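Local coordinates for protein ORF59 (Human herpesvirus 8, PDB 3HSL) that raises the processivity of the viral DNA polymerase as its accessory subunit in lytic replication, probably by sliding along the template and preventing polymerase dissociation, at residues A[51-56]-A[98-103]. Numbering follows the deposited sequence.
Sequences LSVLSS and THTREL
In V53, chi1 of -168° sets CG1 anti to the backbone N and leaves CG2 beside that N, aimed at the helix 99-103; in T100, chi1 of 63° places OG1 between the backbone N and the carbonyl carbon and leaves CG2 anti to the carbonyl carbon, facing V53. The two methyls meet tip to tip, V53 CG2 lying 3.3 Å from T100 CG2. The backbones stay well apart, with V53 CA 8.1 Å from T100 CA, and no hydrogen bond crosses the interface. One helical turn from T100, L103 forms a second apolar touch: its CD1 lies 4.4 Å from CD2 of L51, two leucine branch ends in ordinary apolar contact. T100 and L103 thus present one flank of the short helix to L51 and V53, whose CB atoms lie on the same face of the strand. Within the helix, L103 N donates to H99 O at 2.7 Å, closing the turn that carries both contacting residues. Helix 18-35 borders the same packing, with T35 touching V53, N28 touching T100 and L21 touching L103, while L103 also rests on T133 and I135 of strand 130-137. The contact therefore joins the short helix that follows strand 83-89 and precedes strand 108-116 in the chain to a sheet strand in the buried core of this herpesvirus processivity factor. T100 divides its chemistry: the methyl joins the hydrocarbon layer, while OG1 makes a weak hydrogen bond to N90 ND2. With no polar bond between the segments and all four residues buried, their direct attraction is presumably dispersion and exclusion of water.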
ATOM      1  N   LEU A  51      17.633  -4.781  15.999  1.00 16.78           N
ATOM      2  CA  LEU A  51      16.619  -4.857  14.991  1.00 16.59           C
ATOM      3  C   LEU A  51      17.144  -4.008  13.850  1.00 17.50           C
ATOM      4  O   LEU A  51      17.472  -2.819  14.026  1.00 17.30           O
ATOM      5  CB  LEU A  51      15.293  -4.311  15.505  1.00 15.45           C
ATOM      6  CG  LEU A  51      14.184  -4.235  14.451  1.00 14.98           C
ATOM      7  CD1 LEU A  51      13.757  -5.602  13.895  1.00 13.58           C
ATOM      8  CD2 LEU A  51      12.971  -3.455  14.967  1.00 15.57           C
ATOM      9  N   SER A  52      17.232  -4.609  12.676  1.00 18.52           N
ATOM     10  CA  SER A  52      17.716  -3.867  11.521  1.00 19.69           C
ATOM     11  C   SER A  52      17.067  -4.269  10.231  1.00 20.50           C
ATOM     12  O   SER A  52      16.575  -5.387  10.104  1.00 21.40           O
ATOM     13  CB  SER A  52      19.236  -3.846  11.454  1.00 19.45           C
ATOM     14  OG  SER A  52      19.773  -5.104  11.754  1.00 21.86           O
ATOM     15  N   VAL A  53      17.069  -3.337   9.280  1.00 21.17           N
ATOM     16  CA  VAL A  53      16.480  -3.542   7.962  1.00 21.37           C
ATOM     17  C   VAL A  53      17.522  -3.246   6.911  1.00 21.27           C
ATOM     18  O   VAL A  53      18.222  -2.228   6.994  1.00 22.50           O
ATOM     19  CB  VAL A  53      15.378  -2.524   7.661  1.00 21.67           C
ATOM     20  CG1 VAL A  53      14.619  -2.979   6.421  1.00 21.70           C
ATOM     21  CG2 VAL A  53      14.431  -2.383   8.820  1.00 22.24           C
ATOM     22  N   LEU A  54      17.625  -4.120   5.929  1.00 20.25           N
ATOM     23  CA  LEU A  54      18.558  -3.952   4.817  1.00 20.34           C
ATOM     24  C   LEU A  54      17.802  -4.015   3.465  1.00 20.61           C
ATOM     25  O   LEU A  54      16.670  -4.473   3.404  1.00 21.01           O
ATOM     26  CB  LEU A  54      19.680  -5.007   4.886  1.00 20.04           C
ATOM     27  CG  LEU A  54      20.811  -4.927   5.950  1.00 21.56           C
ATOM     28  CD1 LEU A  54      20.372  -4.682   7.420  1.00 20.68           C
ATOM     29  CD2 LEU A  54      21.757  -6.150   5.864  1.00 19.48           C
ATOM     30  N   SER A  55      18.418  -3.552   2.387  1.00 20.75           N
ATOM     31  CA  SER A  55      17.820  -3.610   1.061  1.00 21.24           C
ATOM     32  C   SER A  55      18.807  -3.020   0.087  1.00 21.59           C
ATOM     33  O   SER A  55      19.569  -2.123   0.434  1.00 21.78           O
ATOM     34  CB  SER A  55      16.502  -2.835   0.965  1.00 21.58           C
ATOM     35  OG  SER A  55      16.710  -1.436   1.072  1.00 22.69           O
ATOM     36  N   SER A  56      18.795  -3.526  -1.137  1.00 22.00           N
ATOM     37  CA  SER A  56      19.678  -3.018  -2.165  1.00 22.50           C
ATOM     38  C   SER A  56      19.233  -1.600  -2.517  1.00 22.48           C
ATOM     39  O   SER A  56      18.104  -1.208  -2.221  1.00 22.79           O
ATOM     40  CB  SER A  56      19.624  -3.918  -3.388  1.00 22.38           C
ATOM     41  OG  SER A  56      18.288  -4.013  -3.791  1.00 23.79           O
ATOM     42  N   THR A  98       4.107  -5.836   5.619  1.00 17.29           N
ATOM     43  CA  THR A  98       5.443  -5.293   5.627  1.00 16.02           C
ATOM     44  C   THR A  98       5.802  -5.118   7.092  1.00 16.18           C
ATOM     45  O   THR A  98       5.307  -4.214   7.782  1.00 15.36           O
ATOM     46  CB  THR A  98       5.495  -4.000   4.809  1.00 15.43           C
ATOM     47  OG1 THR A  98       5.131  -4.302   3.459  1.00 15.09           O
ATOM     48  CG2 THR A  98       6.859  -3.397   4.821  1.00 13.43           C
ATOM     49  N   HIS A  99       6.671  -5.997   7.574  1.00 16.84           N
ATOM     50  CA  HIS A  99       7.045  -5.934   8.971  1.00 17.69           C
ATOM     51  C   HIS A  99       7.285  -4.513   9.493  1.00 18.84           C
ATOM     52  O   HIS A  99       6.543  -4.046  10.377  1.00 19.77           O
ATOM     53  CB  HIS A  99       8.212  -6.863   9.269  1.00 17.42           C
ATOM     54  CG  HIS A  99       7.868  -8.314   9.155  1.00 16.85           C
ATOM     55  ND1 HIS A  99       7.807  -8.972   7.943  1.00 17.01           N
ATOM     56  CD2 HIS A  99       7.569  -9.235  10.102  1.00 14.56           C
ATOM     57  CE1 HIS A  99       7.486 -10.240   8.151  1.00 16.39           C
ATOM     58  NE2 HIS A  99       7.335 -10.422   9.450  1.00 15.10           N
ATOM     59  N   THR A 100       8.298  -3.829   8.954  1.00 18.46           N
ATOM     60  CA  THR A 100       8.627  -2.487   9.412  1.00 18.26           C
ATOM     61  C   THR A 100       7.472  -1.499   9.278  1.00 18.90           C
ATOM     62  O   THR A 100       7.355  -0.561  10.080  1.00 18.86           O
ATOM     63  CB  THR A 100       9.871  -1.907   8.694  1.00 18.43           C
ATOM     64  OG1 THR A 100       9.611  -1.764   7.286  1.00 17.15           O
ATOM     65  CG2 THR A 100      11.133  -2.786   8.937  1.00 17.40           C
ATOM     66  N   ARG A 101       6.615  -1.694   8.278  1.00 19.19           N
ATOM     67  CA  ARG A 101       5.509  -0.761   8.095  1.00 19.82           C
ATOM     68  C   ARG A 101       4.602  -0.820   9.314  1.00 20.52           C
ATOM     69  O   ARG A 101       4.174   0.210   9.830  1.00 20.82           O
ATOM     70  CB  ARG A 101       4.659  -1.123   6.901  1.00 19.76           C
ATOM     71  CG  ARG A 101       3.726  -0.020   6.528  1.00 20.15           C
ATOM     72  CD  ARG A 101       2.434  -0.562   6.028  1.00 19.58           C
ATOM     73  NE  ARG A 101       1.574   0.514   5.567  1.00 20.03           N
ATOM     74  CZ  ARG A 101       0.248   0.511   5.705  1.00 19.89           C
ATOM     75  NH1 ARG A 101      -0.346  -0.508   6.304  1.00 19.44           N
ATOM     76  NH2 ARG A 101      -0.483   1.528   5.259  1.00 19.16           N
ATOM     77  N   GLU A 102       4.323  -2.044   9.757  1.00 21.03           N
ATOM     78  CA  GLU A 102       3.465  -2.313  10.903  1.00 21.25           C
ATOM     79  C   GLU A 102       4.201  -2.137  12.224  1.00 21.58           C
ATOM     80  O   GLU A 102       3.589  -1.756  13.217  1.00 22.04           O
ATOM     81  CB  GLU A 102       2.906  -3.732  10.826  1.00 21.26           C
ATOM     82  CG  GLU A 102       2.223  -4.060   9.500  1.00 21.81           C
ATOM     83  CD  GLU A 102       1.073  -3.129   9.196  1.00 24.18           C
ATOM     84  OE1 GLU A 102       0.274  -2.850  10.128  1.00 25.52           O
ATOM     85  OE2 GLU A 102       0.967  -2.678   8.026  1.00 24.13           O
ATOM     86  N   LEU A 103       5.504  -2.407  12.258  1.00 21.32           N
ATOM     87  CA  LEU A 103       6.230  -2.222  13.519  1.00 21.53           C
ATOM     88  C   LEU A 103       6.281  -0.741  13.870  1.00 21.53           C
ATOM     89  O   LEU A 103       6.273  -0.390  15.038  1.00 21.97           O
ATOM     90  CB  LEU A 103       7.638  -2.827  13.486  1.00 21.45           C
ATOM     91  CG  LEU A 103       7.751  -4.351  13.349  1.00 21.90           C
ATOM     92  CD1 LEU A 103       9.202  -4.778  13.169  1.00 21.62           C
ATOM     93  CD2 LEU A 103       7.122  -5.082  14.523  1.00 21.81           C
TER